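Local coordinates for protein muconate lactonizing enzyme (PDB 3I4K) that belongs to the enolase superfamily, pairing an N-terminal alpha/beta domain with a larger C-terminal barrel domain that holds a magnesium ion, at residues 33-38 / 64-69; 45-50 / 118-123; 135-140 / 349-354. All coordinates share one frame; numbering follows the deposited sequence.

Contact 1 of 3, residues 33-38 / 64-69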
loop_
_atom_site.group_PDB
_atom_site.type_symbol
_atom_site.label_atom_id
_atom_site.label_comp_id
_atom_site.label_asym_id
_atom_site.label_seq_id
_atom_site.Cartn_x
_atom_site.Cartn_y
_atom_site.Cartn_z
ATOM N N GLU A 33 -17.095 28.760 9.437
ATOM C CA GLU A 33 -15.883 28.369 10.144
ATOM C C GLU A 33 -15.684 26.850 10.084
ATOM O O GLU A 33 -16.651 26.086 9.992
ATOM C CB GLU A 33 -15.957 28.823 11.602
ATOM C CG GLU A 33 -17.154 28.283 12.355
ATOM C CD GLU A 33 -17.173 28.721 13.808
ATOM O OE1 GLU A 33 -18.077 28.286 14.554
ATOM O OE2 GLU A 33 -16.281 29.501 14.206
ATOM N N GLN A 34 -14.433 26.407 10.133
ATOM C CA GLN A 34 -14.156 24.981 10.099
ATOM C C GLN A 34 -13.887 24.507 11.516
ATOM O O GLN A 34 -13.351 25.251 12.341
ATOM C CB GLN A 34 -12.951 24.678 9.199
ATOM C CG GLN A 34 -12.507 23.210 9.206
ATOM C CD GLN A 34 -13.532 22.255 8.594
ATOM O OE1 GLN A 34 -14.712 22.276 8.950
ATOM N NE2 GLN A 34 -13.076 21.403 7.678
ATOM N N HIS A 35 -14.286 23.273 11.797
ATOM C CA HIS A 35 -14.097 22.673 13.106
ATOM C C HIS A 35 -13.026 21.616 12.934
ATOM O O HIS A 35 -13.143 20.715 12.100
ATOM C CB HIS A 35 -15.404 22.044 13.586
ATOM C CG HIS A 35 -16.598 22.915 13.359
ATOM N ND1 HIS A 35 -16.718 24.171 13.913
ATOM C CD2 HIS A 35 -17.700 22.737 12.591
ATOM C CE1 HIS A 35 -17.840 24.730 13.495
ATOM N NE2 HIS A 35 -18.453 23.881 12.691
ATOM N N ILE A 36 -11.977 21.728 13.733
ATOM C CA ILE A 36 -10.866 20.811 13.636
ATOM C C ILE A 36 -10.517 20.183 14.972
ATOM O O ILE A 36 -10.373 20.877 15.977
ATOM C CB ILE A 36 -9.640 21.563 13.090
ATOM C CG1 ILE A 36 -10.018 22.233 11.766
ATOM C CG2 ILE A 36 -8.459 20.618 12.933
ATOM C CD1 ILE A 36 -8.966 23.157 11.205
ATOM N N LEU A 37 -10.406 18.861 14.990
ATOM C CA LEU A 37 -10.012 18.178 16.209
ATOM C C LEU A 37 -8.507 18.002 16.101
ATOM O O LEU A 37 -8.035 17.055 15.470
ATOM C CB LEU A 37 -10.654 16.799 16.329
ATOM C CG LEU A 37 -10.184 16.100 17.611
ATOM C CD1 LEU A 37 -10.840 16.783 18.812
ATOM C CD2 LEU A 37 -10.527 14.616 17.584
ATOM N N LEU A 38 -7.753 18.922 16.699
ATOM C CA LEU A 38 -6.298 18.840 16.660
ATOM C C LEU A 38 -5.861 17.818 17.696
ATOM O O LEU A 38 -6.001 18.038 18.896
ATOM C CB LEU A 38 -5.680 20.207 16.964
ATOM C CG LEU A 38 -4.157 20.336 16.854
ATOM C CD1 LEU A 38 -3.704 20.140 15.409
ATOM C CD2 LEU A 38 -3.747 21.721 17.341
ATOM N N GLU A 64 -19.703 11.739 11.072
ATOM C CA GLU A 64 -18.711 11.987 12.105
ATOM C C GLU A 64 -18.529 13.480 12.259
ATOM O O GLU A 64 -18.648 14.228 11.288
ATOM C CB GLU A 64 -17.369 11.361 11.738
ATOM C CG GLU A 64 -17.273 9.894 12.088
ATOM C CD GLU A 64 -15.884 9.356 11.854
ATOM O OE1 GLU A 64 -15.636 8.775 10.762
ATOM O OE2 GLU A 64 -15.042 9.531 12.767
ATOM N N SER A 65 -18.249 13.916 13.482
ATOM C CA SER A 65 -18.026 15.333 13.730
ATOM C C SER A 65 -16.939 15.513 14.777
ATOM O O SER A 65 -16.577 14.573 15.501
ATOM C CB SER A 65 -19.308 16.014 14.217
ATOM O OG SER A 65 -19.628 15.586 15.528
ATOM N N VAL A 66 -16.422 16.730 14.855
ATOM C CA VAL A 66 -15.390 17.042 15.821
ATOM C C VAL A 66 -15.791 16.508 17.203
ATOM O O VAL A 66 -14.957 15.948 17.912
ATOM C CB VAL A 66 -15.135 18.569 15.859
ATOM C CG1 VAL A 66 -16.456 19.328 15.957
ATOM C CG2 VAL A 66 -14.246 18.912 17.026
ATOM N N GLU A 67 -17.067 16.651 17.574
ATOM C CA GLU A 67 -17.546 16.156 18.871
ATOM C C GLU A 67 -17.458 14.631 18.919
ATOM O O GLU A 67 -16.974 14.043 19.892
ATOM C CB GLU A 67 -19.005 16.568 19.126
ATOM C CG GLU A 67 -19.287 18.066 19.215
ATOM C CD GLU A 67 -19.428 18.716 17.862
ATOM O OE1 GLU A 67 -19.875 18.020 16.927
ATOM O OE2 GLU A 67 -19.109 19.921 17.731
ATOM N N THR A 68 -17.948 14.001 17.858
ATOM C CA THR A 68 -17.941 12.550 17.729
ATOM C C THR A 68 -16.531 11.995 17.752
ATOM O O THR A 68 -16.274 10.958 18.356
ATOM C CB THR A 68 -18.627 12.128 16.407
ATOM O OG1 THR A 68 -19.980 11.755 16.681
ATOM C CG2 THR A 68 -17.882 10.998 15.729
HETATM N N MSE A 69 -15.617 12.683 17.084
HETATM C CA MSE A 69 -14.238 12.218 17.026
HETATM C C MSE A 69 -13.489 12.362 18.349
HETATM O O MSE A 69 -12.651 11.522 18.695
HETATM C CB MSE A 69 -13.500 12.946 15.905
HETATM C CG MSE A 69 -14.019 12.566 14.516
HETATM SE SE MSE A 69 -13.137 13.498 13.064
HETATM C CE MSE A 69 -14.285 15.034 12.893
#
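His35 and Leu37 of strand 30-43 meet Val66 and Met69, a selenomethionine, in a buried, apolar strand-on-helix contact. It belongs to the N-terminal domain of the enolase superfamily, where a three-stranded antiparallel sheet is backed by helices, here the first turn of helix 66-81. The backbones are nearest at Leu37 and Val66, CA atoms 5.5 Å apart. His35 and Leu37, two positions apart on the strand, both project toward the helix, while Ile36 between them faces the other way and packs on Tyr340. Val66 fits at the start of the helix because its two short branches reach two strand residues: CG1 lies 3.8 Å from His35 CB, and CG2 is 4.2 Å from Leu37 CB. His35 touches Val66 chiefly through CB, and its ring ND1 is hydrogen-bonded to Asp17 on the neighbouring strand 8-25. That strand also supplies Ile15 against Val66, and Met69 also touches Tyr105 and Ala106 of helix 104-121. Ser65 suits the N-cap, because its OG accepts from Thr68 N at 3.3 Å in a nearly straight bond (168°) and donates to Glu67 OE1. Leu37 extends its side chain with CG anti to the backbone N (chi1 179°) and slides past Met69 in the opposite sense, bringing Leu37 CD2 to 3.8 Å from Met69 CB.

Contact 2 of 3, residues 45-50 / 118-123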
loop_
_atom_site.group_PDB
_atom_site.type_symbol
_atom_site.label_atom_id
_atom_site.label_comp_id
_atom_site.label_asym_id
_atom_site.label_seq_id
_atom_site.Cartn_x
_atom_site.Cartn_y
_atom_site.Cartn_z
ATOM N N ASN A 45 10.500 11.226 24.597
ATOM C CA ASN A 45 11.617 12.093 24.239
ATOM C C ASN A 45 11.210 13.550 24.043
ATOM O O ASN A 45 11.940 14.327 23.430
ATOM C CB ASN A 45 12.293 11.577 22.964
ATOM C CG ASN A 45 11.313 11.405 21.816
ATOM O OD1 ASN A 45 11.697 11.056 20.701
ATOM N ND2 ASN A 45 10.038 11.648 22.089
ATOM N N GLY A 46 10.037 13.914 24.551
ATOM C CA GLY A 46 9.573 15.286 24.434
ATOM C C GLY A 46 8.956 15.722 23.117
ATOM O O GLY A 46 8.309 16.771 23.061
ATOM N N VAL A 47 9.146 14.948 22.052
ATOM C CA VAL A 47 8.576 15.322 20.759
ATOM C C VAL A 47 7.051 15.217 20.765
ATOM O O VAL A 47 6.480 14.347 21.427
ATOM C CB VAL A 47 9.136 14.446 19.621
ATOM C CG1 VAL A 47 8.931 12.993 19.947
ATOM C CG2 VAL A 47 8.444 14.785 18.306
ATOM N N ILE A 48 6.401 16.117 20.031
ATOM C CA ILE A 48 4.941 16.138 19.937
ATOM C C ILE A 48 4.478 16.082 18.476
ATOM O O ILE A 48 4.828 16.952 17.673
ATOM C CB ILE A 48 4.367 17.421 20.585
ATOM C CG1 ILE A 48 4.865 17.547 22.027
ATOM C CG2 ILE A 48 2.845 17.381 20.576
ATOM C CD1 ILE A 48 4.361 18.792 22.740
ATOM N N GLY A 49 3.694 15.056 18.139
ATOM C CA GLY A 49 3.183 14.907 16.783
ATOM C C GLY A 49 1.733 15.350 16.687
ATOM O O GLY A 49 0.951 15.110 17.604
ATOM N N TYR A 50 1.363 15.985 15.578
ATOM C CA TYR A 50 -0.002 16.479 15.409
ATOM C C TYR A 50 -0.782 15.877 14.246
ATOM O O TYR A 50 -0.228 15.604 13.177
ATOM C CB TYR A 50 0.020 17.999 15.259
ATOM C CG TYR A 50 0.522 18.714 16.487
ATOM C CD1 TYR A 50 -0.273 18.821 17.628
ATOM C CD2 TYR A 50 1.806 19.257 16.524
ATOM C CE1 TYR A 50 0.196 19.447 18.774
ATOM C CE2 TYR A 50 2.287 19.885 17.667
ATOM C CZ TYR A 50 1.477 19.979 18.789
ATOM O OH TYR A 50 1.941 20.607 19.924
ATOM N N TRP A 118 6.819 10.372 15.000
ATOM C CA TRP A 118 7.879 9.448 14.601
ATOM C C TRP A 118 8.861 10.076 13.601
ATOM O O TRP A 118 10.079 9.957 13.754
ATOM C CB TRP A 118 7.249 8.182 14.009
ATOM C CG TRP A 118 8.143 6.973 13.983
ATOM C CD1 TRP A 118 9.317 6.798 14.660
ATOM C CD2 TRP A 118 7.894 5.745 13.290
ATOM N NE1 TRP A 118 9.814 5.537 14.433
ATOM C CE2 TRP A 118 8.959 4.868 13.596
ATOM C CE3 TRP A 118 6.871 5.298 12.440
ATOM C CZ2 TRP A 118 9.032 3.571 13.082
ATOM C CZ3 TRP A 118 6.944 4.009 11.930
ATOM C CH2 TRP A 118 8.017 3.160 12.254
ATOM N N ALA A 119 8.334 10.748 12.580
ATOM C CA ALA A 119 9.183 11.379 11.578
ATOM C C ALA A 119 10.066 12.474 12.193
ATOM O O ALA A 119 11.210 12.663 11.781
ATOM C CB ALA A 119 8.330 11.956 10.456
ATOM N N ARG A 120 9.530 13.205 13.167
ATOM C CA ARG A 120 10.308 14.256 13.821
ATOM C C ARG A 120 11.367 13.623 14.721
ATOM O O ARG A 120 12.502 14.103 14.790
ATOM C CB ARG A 120 9.391 15.181 14.632
ATOM C CG ARG A 120 8.583 16.146 13.767
ATOM C CD ARG A 120 7.591 16.951 14.590
ATOM N NE ARG A 120 6.802 17.857 13.761
ATOM C CZ ARG A 120 7.277 18.965 13.203
ATOM N NH1 ARG A 120 8.545 19.313 13.391
ATOM N NH2 ARG A 120 6.494 19.711 12.436
ATOM N N SER A 121 10.994 12.536 15.395
ATOM C CA SER A 121 11.914 11.826 16.272
ATOM C C SER A 121 13.098 11.270 15.492
ATOM O O SER A 121 14.203 11.160 16.026
ATOM C CB SER A 121 11.208 10.668 16.983
ATOM O OG SER A 121 10.324 11.126 17.989
ATOM N N LEU A 122 12.866 10.911 14.231
ATOM C CA LEU A 122 13.922 10.358 13.387
ATOM C C LEU A 122 14.563 11.478 12.587
ATOM O O LEU A 122 15.527 11.270 11.844
ATOM C CB LEU A 122 13.346 9.316 12.429
ATOM C CG LEU A 122 12.558 8.138 13.005
ATOM C CD1 LEU A 122 12.059 7.271 11.845
ATOM C CD2 LEU A 122 13.424 7.314 13.956
ATOM N N ASN A 123 14.001 12.670 12.747
ATOM C CA ASN A 123 14.471 13.865 12.064
ATOM C C ASN A 123 14.355 13.774 10.542
ATOM O O ASN A 123 15.314 14.035 9.807
ATOM C CB ASN A 123 15.916 14.178 12.474
ATOM C CG ASN A 123 16.331 15.587 12.093
ATOM O OD1 ASN A 123 15.682 16.565 12.477
ATOM N ND2 ASN A 123 17.414 15.701 11.331
#
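Val47, just beyond the turn between strands 30-43 and 48-53, stands opposite Ser121 in the last turn of helix 104-121, their CA atoms 6.6 Å apart. Gly46 takes a positive phi (80°), a conformation that glycine, lacking a side chain, adopts easily. The helix ends just as neatly, in a Schellman motif where Asn123 takes positive phi. Toward the helix, Val47 presents CG2 to the start of the arginine side chain, 3.8 Å from Arg120 CB. The arginine then runs extended from CG to NE over the strand, its CD 4.1 Å from Ile48 O, so that its methylenes serve as apolar surface while its charge is carried further along. That charge is met by Asp116, one turn earlier in the helix, which takes Arg120 NE in a salt bridge and accepts from Tyr50 N with its other oxygen; one carboxylate thus links helix and strand. Ser121, a small polar residue suited to so close an approach, has its OG 3.0 Å from Asn45 OD1, but Ala117 O is a second acceptor for the same proton. Trp118 and Leu122 face elsewhere, onto Asp128 and Val124 of the second subunit. A beta hairpin laid against the end of a helix in this way is part of the antiparallel sheet and helices of the N-terminal domain of the enolase superfamily.

Contact 3 of 3, residues 135-140 / 349-354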
loop_
_atom_site.group_PDB
_atom_site.type_symbol
_atom_site.label_atom_id
_atom_site.label_comp_id
_atom_site.label_asym_id
_atom_site.label_seq_id
_atom_site.Cartn_x
_atom_site.Cartn_y
_atom_site.Cartn_z
ATOM N N ARG A 135 7.573 13.708 -5.978
ATOM C CA ARG A 135 7.335 15.077 -6.433
ATOM C C ARG A 135 7.507 16.061 -5.277
ATOM O O ARG A 135 7.386 15.684 -4.102
ATOM C CB ARG A 135 5.915 15.197 -6.981
ATOM C CG ARG A 135 4.861 14.916 -5.916
ATOM C CD ARG A 135 3.431 14.948 -6.441
ATOM N NE ARG A 135 2.945 13.636 -6.869
ATOM C CZ ARG A 135 2.928 13.229 -8.129
ATOM N NH1 ARG A 135 3.379 14.035 -9.083
ATOM N NH2 ARG A 135 2.434 12.040 -8.440
ATOM N N ASP A 136 7.782 17.322 -5.608
ATOM C CA ASP A 136 7.959 18.344 -4.579
ATOM C C ASP A 136 6.936 19.460 -4.703
ATOM O O ASP A 136 7.032 20.476 -4.017
ATOM C CB ASP A 136 9.381 18.925 -4.617
ATOM C CG ASP A 136 9.812 19.354 -6.012
ATOM O OD1 ASP A 136 9.052 20.075 -6.688
ATOM O OD2 ASP A 136 10.931 18.977 -6.429
ATOM N N LYS A 137 5.957 19.260 -5.580
ATOM C CA LYS A 137 4.892 20.236 -5.792
ATOM C C LYS A 137 3.730 19.568 -6.529
ATOM O O LYS A 137 3.938 18.696 -7.374
ATOM C CB LYS A 137 5.405 21.427 -6.599
ATOM C CG LYS A 137 5.712 21.104 -8.041
ATOM C CD LYS A 137 6.202 22.333 -8.792
ATOM C CE LYS A 137 6.477 22.001 -10.256
ATOM N NZ LYS A 137 6.767 23.214 -11.069
ATOM N N VAL A 138 2.510 19.985 -6.211
ATOM C CA VAL A 138 1.321 19.412 -6.832
ATOM C C VAL A 138 0.396 20.477 -7.400
ATOM O O VAL A 138 0.470 21.648 -7.022
ATOM C CB VAL A 138 0.502 18.573 -5.809
ATOM C CG1 VAL A 138 1.336 17.408 -5.290
ATOM C CG2 VAL A 138 0.059 19.451 -4.640
ATOM N N ASP A 139 -0.469 20.078 -8.324
ATOM C CA ASP A 139 -1.423 21.021 -8.874
ATOM C C ASP A 139 -2.564 21.134 -7.871
ATOM O O ASP A 139 -2.838 20.198 -7.112
ATOM C CB ASP A 139 -1.930 20.552 -10.231
ATOM C CG ASP A 139 -0.855 20.635 -11.302
ATOM O OD1 ASP A 139 -0.178 21.685 -11.374
ATOM O OD2 ASP A 139 -0.683 19.667 -12.069
ATOM N N VAL A 140 -3.215 22.290 -7.856
ATOM C CA VAL A 140 -4.305 22.521 -6.927
ATOM C C VAL A 140 -5.541 23.044 -7.634
ATOM O O VAL A 140 -5.496 24.060 -8.337
ATOM C CB VAL A 140 -3.881 23.521 -5.815
ATOM C CG1 VAL A 140 -5.036 23.745 -4.829
ATOM C CG2 VAL A 140 -2.665 22.982 -5.080
ATOM N N ASP A 349 1.134 29.913 -9.222
ATOM C CA ASP A 349 0.988 29.306 -10.536
ATOM C C ASP A 349 0.141 28.030 -10.529
ATOM O O ASP A 349 0.448 27.063 -11.226
ATOM C CB ASP A 349 2.373 29.023 -11.125
ATOM C CG ASP A 349 3.228 30.276 -11.222
ATOM O OD1 ASP A 349 2.809 31.226 -11.922
ATOM O OD2 ASP A 349 4.313 30.313 -10.594
ATOM N N GLY A 350 -0.924 28.036 -9.733
ATOM C CA GLY A 350 -1.813 26.889 -9.676
ATOM C C GLY A 350 -1.287 25.692 -8.914
ATOM O O GLY A 350 -1.854 24.600 -8.993
ATOM N N GLN A 351 -0.212 25.887 -8.163
ATOM C CA GLN A 351 0.357 24.792 -7.403
ATOM C C GLN A 351 0.674 25.199 -5.979
ATOM O O GLN A 351 0.463 26.336 -5.573
ATOM C CB GLN A 351 1.645 24.300 -8.065
ATOM C CG GLN A 351 1.568 24.124 -9.570
ATOM C CD GLN A 351 2.668 23.217 -10.084
ATOM O OE1 GLN A 351 2.547 21.990 -10.041
ATOM N NE2 GLN A 351 3.756 23.813 -10.550
ATOM N N VAL A 352 1.180 24.244 -5.225
ATOM C CA VAL A 352 1.592 24.474 -3.856
ATOM C C VAL A 352 2.775 23.539 -3.644
ATOM O O VAL A 352 2.738 22.375 -4.057
ATOM C CB VAL A 352 0.465 24.155 -2.850
ATOM C CG1 VAL A 352 0.000 22.723 -3.007
ATOM C CG2 VAL A 352 0.955 24.406 -1.430
ATOM N N ALA A 353 3.837 24.055 -3.037
ATOM C CA ALA A 353 5.027 23.254 -2.801
ATOM C C ALA A 353 4.857 22.395 -1.564
ATOM O O ALA A 353 4.180 22.788 -0.619
ATOM C CB ALA A 353 6.244 24.159 -2.649
ATOM N N ILE A 354 5.465 21.216 -1.581
ATOM C CA ILE A 354 5.393 20.311 -0.448
ATOM C C ILE A 354 6.215 20.906 0.684
ATOM O O ILE A 354 7.321 21.398 0.467
ATOM C CB ILE A 354 5.956 18.903 -0.795
ATOM C CG1 ILE A 354 4.924 18.092 -1.592
ATOM C CG2 ILE A 354 6.298 18.145 0.491
ATOM C CD1 ILE A 354 4.451 18.739 -2.859
HETATM O O HOH W 1 -4.074 24.446 -10.912
#
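Val138 and Val352 lie side by side and point the same way, with Val138 CG2 3.7 Å from Val352 CG1, as expected of partners in a hydrogen-bonded antiparallel pair. Val140 crosses Val352 at a slant, and its CG2 presses unusually close, 3.4 Å from Val352 CG1. The other methyl of Val138, CG1, is met by Ile354 CD1 at 4.2 Å, the two side chains crossing at about a right angle. Branched apolar residues suit this face because Leu315, Ala318 and Ala319 of helix 308-320 pack over it. On the outer side, the long aliphatic chain of Lys137 runs across Gln351, whose side chain lies alongside Asp139; polar groups are at home there. Val138 and Val352 exchange N-H and C=O in both directions, each bond 3.2 Å from N to O. Ile354 N gives an almost straight bond (178°) to Asp136 O, and Val140 N donates to Gly350 O at 2.9 Å. Gly350, at positive phi, brings its carbonyl in at this end, where one water also donates to both Gly350 O and Val140 O. The chemistry implies that the late strand 351-353 is fastened by its backbone to strand 137-144 of the barrel domain, while the valines and Ile354 seal its buried side.

Overall arrangement
Contacts 1 and 2 fasten neighbouring strands of one antiparallel sheet, 30-43 and 48-53, to two different helices of the N-terminal domain; their segments alternate along the chain, and Leu38 of the first packs on Tyr50 of the second. Contact 1 is buried and almost wholly apolar. Contact 2, its centre 24 Å away, lies near the surface beside the second subunit and mixes a little apolar contact with a serine hydroxyl and an asparagine amide, the arginine's charge being met by Asp116 on its own helix. Contact 3 differs in kind: it joins strand to strand in the barrel domain by backbone hydrogen bonds, with valines and Ile354 on the buried face and mostly polar side chains outside.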